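Local coordinates for protein nicotinamide-nucleotide adenylyltransferase NadR family / Ribosylnicotinamide kinase (Lactococcus lactis subsp. cremoris, PDB 6GYE) that binds nicotinamide riboside and probably phosphorylates it to nicotinamide mononucleotide, and may also adenylylate that product to NAD+, at residues A[260-265]-A[286-291]; A[297-302]-A[329-334]; A[231-236]-A[282-287]. All blocks are in the same frame, centred on the assembly; numbering follows the deposited sequence.

Interaction 1: residues A[260-265]-A[286-291]; sequences TDAIVT and RKTIAD. With NNR (Nicotinamide riboside), chain I.
Ala262 and Ile263 pack against Thr288 and Ile289 in a small, buried apolar contact that joins the first turn of helix 262-272 to the last turns of helix 275-290 in the P-loop-type kinase domain. The methyl CB of Ala262 points at the partner helix and sits between two groups, 3.8 Å from Ile289 CG1 and 3.9 Å from Thr288 CG2. Thr288 presents that methyl because its hydroxyl lies on the other branch, beside the backbone N (chi1 -55°), and OG1 bonds back to Leu284 O within its own helix. Ile289 runs out extended (chi2 171°), and its CD1 comes to 3.7 Å from Ile263 CG1, the two isoleucines crossing at about a right angle. Asp261 starts the helix as its N-cap: OD1 accepts from Val264 N at 3.1 Å, met from above the carboxylate plane, while OD2 takes a weak bond from Ile263 N. Ala262 N donates a hydrogen bond to OE2 of Glu292, which lines the nicotinamide riboside pocket. At the C-terminal end of helix 275-290, Lys287 NZ bridges to Asp291 OD2 at 2.8 Å, and Asp291 O accepts a weak 3.5 Å bond from O5R of nicotinamide riboside. Around the contact, Thr288 leans on Ile236 and Tyr240 of helix 229-247, Ile263 packs on Leu327 and Leu331 of helix 320-333, and Asp261 and Val264 rest on Met186 of strand 181-187.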
loop_
_atom_site.group_PDB
_atom_site.type_symbol
_atom_site.label_atom_id
_atom_site.label_comp_id
_atom_site.label_asym_id
_atom_site.label_seq_id
_atom_site.Cartn_x
_atom_site.Cartn_y
_atom_site.Cartn_z
ATOM N N THR A 260 -6.326 -15.389 -8.856
ATOM C CA THR A 260 -5.287 -15.440 -9.894
ATOM C C THR A 260 -4.653 -14.076 -10.165
ATOM O O THR A 260 -5.100 -13.046 -9.650
ATOM C CB THR A 260 -5.800 -16.048 -11.225
ATOM O OG1 THR A 260 -6.565 -15.093 -11.960
ATOM C CG2 THR A 260 -6.638 -17.280 -10.995
ATOM N N ASP A 261 -3.596 -14.072 -10.967
ATOM C CA ASP A 261 -2.760 -12.893 -11.167
ATOM C C ASP A 261 -2.038 -13.042 -12.512
ATOM O O ASP A 261 -2.365 -13.935 -13.300
ATOM C CB ASP A 261 -1.761 -12.765 -10.017
ATOM C CG ASP A 261 -0.627 -13.749 -10.157
ATOM O OD1 ASP A 261 -0.869 -14.888 -10.629
ATOM O OD2 ASP A 261 0.513 -13.366 -9.853
ATOM N N ALA A 262 -1.003 -12.220 -12.740
ATOM C CA ALA A 262 -0.320 -12.264 -14.034
ATOM C C ALA A 262 0.518 -13.531 -14.201
ATOM O O ALA A 262 0.667 -14.026 -15.329
ATOM C CB ALA A 262 0.545 -11.013 -14.229
ATOM N N ILE A 263 1.050 -14.086 -13.107
ATOM C CA ILE A 263 1.796 -15.341 -13.217
ATOM C C ILE A 263 0.899 -16.444 -13.768
ATOM O O ILE A 263 1.298 -17.214 -14.647
ATOM C CB ILE A 263 2.408 -15.731 -11.858
ATOM C CG1 ILE A 263 3.503 -14.739 -11.486
ATOM C CG2 ILE A 263 2.967 -17.153 -11.905
ATOM C CD1 ILE A 263 4.269 -15.112 -10.292
ATOM N N VAL A 264 -0.323 -16.547 -13.244
ATOM C CA VAL A 264 -1.272 -17.528 -13.764
ATOM C C VAL A 264 -1.495 -17.312 -15.257
ATOM O O VAL A 264 -1.425 -18.256 -16.054
ATOM C CB VAL A 264 -2.592 -17.472 -12.973
ATOM C CG1 VAL A 264 -3.689 -18.266 -13.686
ATOM C CG2 VAL A 264 -2.366 -18.003 -11.571
ATOM N N THR A 265 -1.751 -16.065 -15.666
ATOM C CA THR A 265 -1.919 -15.798 -17.094
ATOM C C THR A 265 -0.649 -16.125 -17.864
ATOM O O THR A 265 -0.722 -16.592 -19.005
ATOM C CB THR A 265 -2.296 -14.339 -17.332
ATOM O OG1 THR A 265 -3.469 -14.032 -16.583
ATOM C CG2 THR A 265 -2.584 -14.064 -18.852
ATOM N N ARG A 286 6.565 -8.914 -17.212
ATOM C CA ARG A 286 7.580 -8.553 -16.226
ATOM C C ARG A 286 7.185 -7.289 -15.473
ATOM O O ARG A 286 7.242 -7.243 -14.239
ATOM C CB ARG A 286 8.946 -8.373 -16.905
ATOM C CG ARG A 286 9.491 -9.624 -17.594
ATOM C CD ARG A 286 11.006 -9.561 -17.833
ATOM N NE ARG A 286 11.417 -8.377 -18.585
ATOM C CZ ARG A 286 11.447 -8.308 -19.910
ATOM N NH1 ARG A 286 11.087 -9.358 -20.635
ATOM N NH2 ARG A 286 11.827 -7.187 -20.506
ATOM N N LYS A 287 6.798 -6.246 -16.206
ATOM C CA LYS A 287 6.286 -5.035 -15.571
ATOM C C LYS A 287 5.163 -5.360 -14.581
ATOM O O LYS A 287 5.229 -4.994 -13.401
ATOM C CB LYS A 287 5.802 -4.071 -16.661
ATOM C CG LYS A 287 5.726 -2.596 -16.305
ATOM C CD LYS A 287 4.411 -2.249 -15.626
ATOM C CE LYS A 287 4.405 -0.815 -15.095
ATOM N NZ LYS A 287 3.134 -0.459 -14.376
ATOM N N THR A 288 4.154 -6.109 -15.024
ATOM C CA THR A 288 3.004 -6.352 -14.157
ATOM C C THR A 288 3.362 -7.226 -12.957
ATOM O O THR A 288 2.943 -6.941 -11.829
ATOM C CB THR A 288 1.874 -6.972 -14.957
ATOM O OG1 THR A 288 1.577 -6.124 -16.083
ATOM C CG2 THR A 288 0.630 -7.153 -14.066
ATOM N N ILE A 289 4.130 -8.294 -13.173
ATOM C CA ILE A 289 4.489 -9.157 -12.056
ATOM C C ILE A 289 5.330 -8.379 -11.050
ATOM O O ILE A 289 5.217 -8.586 -9.835
ATOM C CB ILE A 289 5.201 -10.423 -12.566
ATOM C CG1 ILE A 289 4.205 -11.312 -13.320
ATOM C CG2 ILE A 289 5.835 -11.201 -11.398
ATOM C CD1 ILE A 289 4.858 -12.487 -14.050
ATOM N N ALA A 290 6.159 -7.454 -11.534
ATOM C CA ALA A 290 6.948 -6.613 -10.643
ATOM C C ALA A 290 6.102 -5.687 -9.776
ATOM O O ALA A 290 6.583 -5.244 -8.729
ATOM C CB ALA A 290 7.929 -5.765 -11.454
ATOM N N ASP A 291 4.880 -5.361 -10.193
ATOM C CA ASP A 291 4.010 -4.486 -9.421
ATOM C C ASP A 291 3.129 -5.240 -8.445
ATOM O O ASP A 291 2.272 -4.622 -7.809
ATOM C CB ASP A 291 3.105 -3.663 -10.342
ATOM C CG ASP A 291 3.852 -2.603 -11.098
ATOM O OD1 ASP A 291 4.983 -2.265 -10.691
ATOM O OD2 ASP A 291 3.302 -2.102 -12.103
HETATM O O2R NNR I . -3.093 -1.061 -6.916
HETATM C C2R NNR I . -1.911 -1.500 -6.234
HETATM C C3R NNR I . -0.884 -0.388 -6.059
HETATM O O3R NNR I . -1.314 0.858 -6.623
HETATM C C4R NNR I . 0.377 -0.863 -6.763
HETATM C C5R NNR I . 1.551 -0.948 -5.796
HETATM O O5R NNR I . 2.704 -1.440 -6.489
HETATM O O4R NNR I . 0.114 -2.155 -7.316
HETATM C C1R NNR I . -1.222 -2.587 -7.046
HETATM N N1 NNR I . -1.195 -3.833 -6.279
HETATM C C2 NNR I . -1.417 -4.998 -6.903
HETATM C C6 NNR I . -0.949 -3.793 -4.962
HETATM C C5 NNR I . -0.917 -4.962 -4.210
HETATM C C4 NNR I . -1.143 -6.181 -4.832
HETATM C C3 NNR I . -1.395 -6.196 -6.197
HETATM C C7 NNR I . -1.645 -7.493 -6.905
HETATM O O7 NNR I . -2.278 -7.494 -7.948
HETATM N N7 NNR I . -1.166 -8.618 -6.374
#

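Interaction 2: residues A[297-302]-A[329-334]; sequences ILVIPP and RQLAEF
Leu331 reaches from helix 320-333 to Ile297 and Val299 on strand 296-300, a thin piece of helix-on-sheet packing in the core of the kinase domain. Its CB points toward the strand but is still too far back to touch it. The next atom, CG, lies beside the backbone N and anti to the carbonyl carbon (chi1 -69°), which swings the branch and its two methyls toward the sheet; CG itself makes no close approach either. The work is done by the two terminal methyls, which part company at the branch. CD1 goes to Val299 and stops 3.9 Å from CG2, the two side chains meeting tip to tip. CD2 turns the other way along the strand, to CD1 of Ile297, at a looser 4.3 Å. The forked leucine thus straddles the two strand residues whose side chains face the helix, with Leu298 between them directed to the other side of the sheet. Val299 offers CG2 because its other methyl, CG1, stands anti to the backbone N (chi1 173°). Val340 of the neighbouring strand and Leu336 of the loop after the helix also touch Leu331, and Val299 packs on Val340 and on His324 of the helix. The contact is small. Everything that meets between the two segments is a methyl group and all three residues are buried, which implies that dispersion and the exclusion of water hold helix and strand together here, without directional bonds between the two segments.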
loop_
_atom_site.group_PDB
_atom_site.type_symbol
_atom_site.label_atom_id
_atom_site.label_comp_id
_atom_site.label_asym_id
_atom_site.label_seq_id
_atom_site.Cartn_x
_atom_site.Cartn_y
_atom_site.Cartn_z
ATOM N N ILE A 297 0.627 -17.255 -1.161
ATOM C CA ILE A 297 0.186 -17.790 -2.440
ATOM C C ILE A 297 -0.344 -19.202 -2.205
ATOM O O ILE A 297 0.420 -20.115 -1.861
ATOM C CB ILE A 297 1.323 -17.787 -3.470
ATOM C CG1 ILE A 297 1.766 -16.347 -3.757
ATOM C CG2 ILE A 297 0.894 -18.485 -4.767
ATOM C CD1 ILE A 297 3.141 -16.248 -4.442
ATOM N N LEU A 298 -1.642 -19.388 -2.398
ATOM C CA LEU A 298 -2.293 -20.683 -2.238
ATOM C C LEU A 298 -2.420 -21.358 -3.600
ATOM O O LEU A 298 -3.086 -20.830 -4.493
ATOM C CB LEU A 298 -3.678 -20.515 -1.609
ATOM C CG LEU A 298 -3.651 -20.002 -0.170
ATOM C CD1 LEU A 298 -5.026 -19.648 0.311
ATOM C CD2 LEU A 298 -3.033 -21.031 0.751
ATOM N N VAL A 299 -1.807 -22.530 -3.753
ATOM C CA VAL A 299 -1.821 -23.256 -5.017
ATOM C C VAL A 299 -2.732 -24.462 -4.856
ATOM O O VAL A 299 -2.524 -25.280 -3.954
ATOM C CB VAL A 299 -0.407 -23.691 -5.436
ATOM C CG1 VAL A 299 -0.468 -24.592 -6.657
ATOM C CG2 VAL A 299 0.463 -22.466 -5.708
ATOM N N ILE A 300 -3.733 -24.582 -5.726
ATOM C CA ILE A 300 -4.602 -25.758 -5.753
ATOM C C ILE A 300 -3.999 -26.754 -6.743
ATOM O O ILE A 300 -4.028 -26.498 -7.957
ATOM C CB ILE A 300 -6.036 -25.388 -6.140
ATOM C CG1 ILE A 300 -6.598 -24.337 -5.178
ATOM C CG2 ILE A 300 -6.899 -26.643 -6.186
ATOM C CD1 ILE A 300 -8.028 -23.892 -5.527
ATOM N N PRO A 301 -3.496 -27.894 -6.285
ATOM C CA PRO A 301 -2.839 -28.835 -7.184
ATOM C C PRO A 301 -3.860 -29.713 -7.875
ATOM O O PRO A 301 -4.996 -29.854 -7.401
ATOM C CB PRO A 301 -1.953 -29.652 -6.237
ATOM C CG PRO A 301 -2.750 -29.680 -4.986
ATOM C CD PRO A 301 -3.452 -28.354 -4.889
ATOM N N PRO A 302 -3.501 -30.310 -9.006
ATOM C CA PRO A 302 -4.456 -31.177 -9.706
ATOM C C PRO A 302 -4.617 -32.498 -8.968
ATOM O O PRO A 302 -3.640 -33.201 -8.711
ATOM C CB PRO A 302 -3.810 -31.363 -11.082
ATOM C CG PRO A 302 -2.339 -31.247 -10.794
ATOM C CD PRO A 302 -2.248 -30.145 -9.764
ATOM N N ARG A 329 7.382 -24.156 -11.887
ATOM C CA ARG A 329 8.597 -23.622 -12.506
ATOM C C ARG A 329 8.628 -22.101 -12.414
ATOM O O ARG A 329 9.640 -21.505 -12.033
ATOM C CB ARG A 329 8.699 -24.021 -13.977
ATOM C CG ARG A 329 9.561 -25.208 -14.304
ATOM C CD ARG A 329 9.661 -25.375 -15.817
ATOM N NE ARG A 329 8.388 -25.676 -16.475
ATOM C CZ ARG A 329 7.861 -26.893 -16.585
ATOM N NH1 ARG A 329 8.501 -27.941 -16.070
ATOM N NH2 ARG A 329 6.697 -27.056 -17.218
ATOM N N GLN A 330 7.521 -21.453 -12.779
ATOM C CA GLN A 330 7.513 -19.997 -12.824
ATOM C C GLN A 330 7.557 -19.392 -11.427
ATOM O O GLN A 330 8.274 -18.412 -11.200
ATOM C CB GLN A 330 6.301 -19.499 -13.615
ATOM C CG GLN A 330 6.353 -19.904 -15.103
ATOM C CD GLN A 330 5.485 -19.013 -15.993
ATOM O OE1 GLN A 330 5.195 -17.868 -15.643
ATOM N NE2 GLN A 330 5.074 -19.537 -17.148
ATOM N N LEU A 331 6.816 -19.962 -10.471
ATOM C CA LEU A 331 6.926 -19.482 -9.096
ATOM C C LEU A 331 8.364 -19.594 -8.594
ATOM O O LEU A 331 8.826 -18.746 -7.821
ATOM C CB LEU A 331 5.959 -20.237 -8.177
ATOM C CG LEU A 331 4.462 -19.951 -8.378
ATOM C CD1 LEU A 331 3.565 -20.930 -7.610
ATOM C CD2 LEU A 331 4.129 -18.534 -7.986
ATOM N N ALA A 332 9.102 -20.607 -9.047
ATOM C CA ALA A 332 10.526 -20.634 -8.752
ATOM C C ALA A 332 11.252 -19.534 -9.516
ATOM O O ALA A 332 12.094 -18.828 -8.949
ATOM C CB ALA A 332 11.111 -22.006 -9.084
ATOM N N GLU A 333 10.925 -19.360 -10.798
ATOM C CA GLU A 333 11.579 -18.338 -11.611
ATOM C C GLU A 333 11.514 -16.956 -10.960
ATOM O O GLU A 333 12.484 -16.196 -11.010
ATOM C CB GLU A 333 10.954 -18.308 -13.011
ATOM C CG GLU A 333 11.471 -17.188 -13.901
ATOM C CD GLU A 333 10.906 -17.228 -15.309
ATOM O OE1 GLU A 333 11.421 -16.489 -16.178
ATOM O OE2 GLU A 333 9.967 -18.015 -15.558
ATOM N N PHE A 334 10.401 -16.621 -10.311
ATOM C CA PHE A 334 10.249 -15.312 -9.686
ATOM C C PHE A 334 10.553 -15.337 -8.190
ATOM O O PHE A 334 10.235 -14.371 -7.494
ATOM C CB PHE A 334 8.838 -14.762 -9.941
ATOM C CG PHE A 334 8.561 -14.472 -11.395
ATOM C CD1 PHE A 334 9.115 -13.357 -12.016
ATOM C CD2 PHE A 334 7.795 -15.336 -12.154
ATOM C CE1 PHE A 334 8.895 -13.096 -13.364
ATOM C CE2 PHE A 334 7.570 -15.085 -13.506
ATOM C CZ PHE A 334 8.123 -13.958 -14.112
#

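Interaction 3: residues A[231-236]-A[282-287]; sequences DYARMI and EPLFRK
Ile236 puts its CD1 methyl over one face of the Phe285 ring, 3.6 Å from the centroid and 22° off the ring normal, a CH-pi contact displaced toward the CE1 edge. The nearest ring atom is CE1, 3.4 Å from Ile236 CD1. The isoleucine forks to serve two partners: CG1, beside the backbone N (chi1 -65°), leads to the phenyl face, while CG2 meets Leu284 CG at 3.9 Å. Leu284 then extends CD2 to Ala233, 4.2 Å from its CB. Behind this shell, helices 229-247 and 275-290 run nearly parallel here, 12° apart with axes 10.6 Å from each other. Phe285 also touches Arg266 and Ala269 of helix 262-272, so its ring sits where three helices meet. Tyr232, one turn before Ile236, packs on Thr265 and Tyr268 of that same helix. With an alanine in place of Phe285 the ring is gone, and Ile236 CD1 is likely to lose its packing partner, with a gap opening toward Ala269 and Arg266. Between the side chains the contact is apolar, aliphatic carbons against one another and one ring; with no directional bond between the segments, the fit rests on how the side chains pack.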
loop_
_atom_site.group_PDB
_atom_site.type_symbol
_atom_site.label_atom_id
_atom_site.label_comp_id
_atom_site.label_asym_id
_atom_site.label_seq_id
_atom_site.Cartn_x
_atom_site.Cartn_y
_atom_site.Cartn_z
ATOM N N ASP A 231 -5.691 -10.916 -26.654
ATOM C CA ASP A 231 -6.554 -11.271 -25.539
ATOM C C ASP A 231 -5.743 -11.451 -24.261
ATOM O O ASP A 231 -6.132 -10.960 -23.192
ATOM C CB ASP A 231 -7.314 -12.551 -25.871
ATOM C CG ASP A 231 -8.161 -12.412 -27.120
ATOM O OD1 ASP A 231 -8.975 -11.469 -27.178
ATOM O OD2 ASP A 231 -8.004 -13.247 -28.036
ATOM N N TYR A 232 -4.608 -12.159 -24.357
ATOM C CA TYR A 232 -3.769 -12.366 -23.184
ATOM C C TYR A 232 -3.297 -11.036 -22.624
ATOM O O TYR A 232 -3.326 -10.824 -21.407
ATOM C CB TYR A 232 -2.589 -13.284 -23.524
ATOM C CG TYR A 232 -2.986 -14.741 -23.586
ATOM C CD1 TYR A 232 -3.065 -15.506 -22.429
ATOM C CD2 TYR A 232 -3.301 -15.348 -24.798
ATOM C CE1 TYR A 232 -3.446 -16.843 -22.463
ATOM C CE2 TYR A 232 -3.681 -16.686 -24.851
ATOM C CZ TYR A 232 -3.751 -17.426 -23.681
ATOM O OH TYR A 232 -4.129 -18.747 -23.713
ATOM N N ALA A 233 -2.914 -10.110 -23.505
ATOM C CA ALA A 233 -2.497 -8.797 -23.042
ATOM C C ALA A 233 -3.615 -8.128 -22.264
ATOM O O ALA A 233 -3.392 -7.592 -21.169
ATOM C CB ALA A 233 -2.074 -7.928 -24.220
ATOM N N ARG A 234 -4.836 -8.160 -22.807
ATOM C CA ARG A 234 -5.960 -7.546 -22.108
ATOM C C ARG A 234 -6.277 -8.266 -20.801
ATOM O O ARG A 234 -6.728 -7.628 -19.842
ATOM C CB ARG A 234 -7.188 -7.496 -23.021
ATOM C CG ARG A 234 -7.220 -6.243 -23.897
ATOM C CD ARG A 234 -8.296 -6.316 -24.957
ATOM N NE ARG A 234 -8.188 -5.205 -25.899
ATOM C CZ ARG A 234 -9.009 -4.161 -25.929
ATOM N NH1 ARG A 234 -10.022 -4.090 -25.073
ATOM N NH2 ARG A 234 -8.820 -3.197 -26.827
ATOM N N MET A 235 -6.033 -9.578 -20.732
ATOM C CA MET A 235 -6.218 -10.283 -19.470
ATOM C C MET A 235 -5.151 -9.911 -18.448
ATOM O O MET A 235 -5.430 -9.894 -17.246
ATOM C CB MET A 235 -6.247 -11.792 -19.709
ATOM C CG MET A 235 -7.571 -12.239 -20.283
ATOM S SD MET A 235 -7.720 -13.983 -20.658
ATOM C CE MET A 235 -6.082 -14.315 -21.231
ATOM N N ILE A 236 -3.938 -9.582 -18.890
ATOM C CA ILE A 236 -2.922 -9.148 -17.936
ATOM C C ILE A 236 -3.365 -7.864 -17.244
ATOM O O ILE A 236 -3.486 -7.811 -16.014
ATOM C CB ILE A 236 -1.558 -8.980 -18.626
ATOM C CG1 ILE A 236 -1.053 -10.336 -19.116
ATOM C CG2 ILE A 236 -0.554 -8.348 -17.672
ATOM C CD1 ILE A 236 -0.020 -10.251 -20.195
ATOM N N GLU A 282 6.309 -10.659 -23.045
ATOM C CA GLU A 282 7.195 -10.739 -21.885
ATOM C C GLU A 282 7.410 -9.405 -21.183
ATOM O O GLU A 282 7.346 -9.377 -19.944
ATOM C CB GLU A 282 8.535 -11.361 -22.312
ATOM C CG GLU A 282 8.636 -12.868 -22.112
ATOM C CD GLU A 282 8.631 -13.277 -20.641
ATOM O OE1 GLU A 282 7.572 -13.160 -19.979
ATOM O OE2 GLU A 282 9.699 -13.711 -20.145
ATOM N N PRO A 283 7.680 -8.286 -21.872
ATOM C CA PRO A 283 7.827 -7.017 -21.137
ATOM C C PRO A 283 6.612 -6.653 -20.303
ATOM O O PRO A 283 6.765 -6.241 -19.149
ATOM C CB PRO A 283 8.087 -5.998 -22.253
ATOM C CG PRO A 283 8.694 -6.804 -23.349
ATOM C CD PRO A 283 7.971 -8.113 -23.309
ATOM N N LEU A 284 5.403 -6.802 -20.843
ATOM C CA LEU A 284 4.212 -6.494 -20.058
ATOM C C LEU A 284 4.052 -7.467 -18.887
ATOM O O LEU A 284 3.615 -7.067 -17.798
ATOM C CB LEU A 284 2.973 -6.499 -20.952
ATOM C CG LEU A 284 1.631 -6.299 -20.243
ATOM C CD1 LEU A 284 1.554 -4.957 -19.514
ATOM C CD2 LEU A 284 0.477 -6.461 -21.212
ATOM N N PHE A 285 4.392 -8.745 -19.081
ATOM C CA PHE A 285 4.371 -9.679 -17.954
ATOM C C PHE A 285 5.308 -9.213 -16.849
ATOM O O PHE A 285 4.911 -9.126 -15.683
ATOM C CB PHE A 285 4.766 -11.091 -18.400
ATOM C CG PHE A 285 3.638 -11.903 -18.967
ATOM C CD1 PHE A 285 2.504 -12.164 -18.216
ATOM C CD2 PHE A 285 3.728 -12.434 -20.244
ATOM C CE1 PHE A 285 1.469 -12.920 -18.734
ATOM C CE2 PHE A 285 2.706 -13.191 -20.765
ATOM C CZ PHE A 285 1.571 -13.434 -20.015
ATOM N N ARG A 286 6.565 -8.914 -17.212
ATOM C CA ARG A 286 7.580 -8.553 -16.226
ATOM C C ARG A 286 7.185 -7.289 -15.473
ATOM O O ARG A 286 7.242 -7.243 -14.239
ATOM C CB ARG A 286 8.946 -8.373 -16.905
ATOM C CG ARG A 286 9.491 -9.624 -17.594
ATOM C CD ARG A 286 11.006 -9.561 -17.833
ATOM N NE ARG A 286 11.417 -8.377 -18.585
ATOM C CZ ARG A 286 11.447 -8.308 -19.910
ATOM N NH1 ARG A 286 11.087 -9.358 -20.635
ATOM N NH2 ARG A 286 11.827 -7.187 -20.506
ATOM N N LYS A 287 6.798 -6.246 -16.206
ATOM C CA LYS A 287 6.286 -5.035 -15.571
ATOM C C LYS A 287 5.163 -5.360 -14.581
ATOM O O LYS A 287 5.229 -4.994 -13.401
ATOM C CB LYS A 287 5.802 -4.071 -16.661
ATOM C CG LYS A 287 5.726 -2.596 -16.305
ATOM C CD LYS A 287 4.411 -2.249 -15.626
ATOM C CE LYS A 287 4.405 -0.815 -15.095
ATOM N NZ LYS A 287 3.134 -0.459 -14.376
#

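All three contacts lie in the P-loop-type kinase domain. Interactions 1 and 3, centres 8 Å apart, both use helix 275-290: helix 229-247 meets it at 282-287, the start of helix 262-272 at 286-291. Ala262 O packs 3.7 Å from Phe285 CE1 where they join. Interaction 2 lies about 12 Å from interaction 1, centre to centre, and 18 Å from interaction 3, which it does not touch. Phe334 CZ, 3.6 Å from Ile289 CD1, connects interactions 1 and 2. Along the chain, interaction 3 opens first, then interaction 1; both close on helix 275-290 before interaction 2 opens. Packing thus runs from the four-stranded parallel sheet that holds strand 296-300 to the helices beside the nicotinamide riboside pocket.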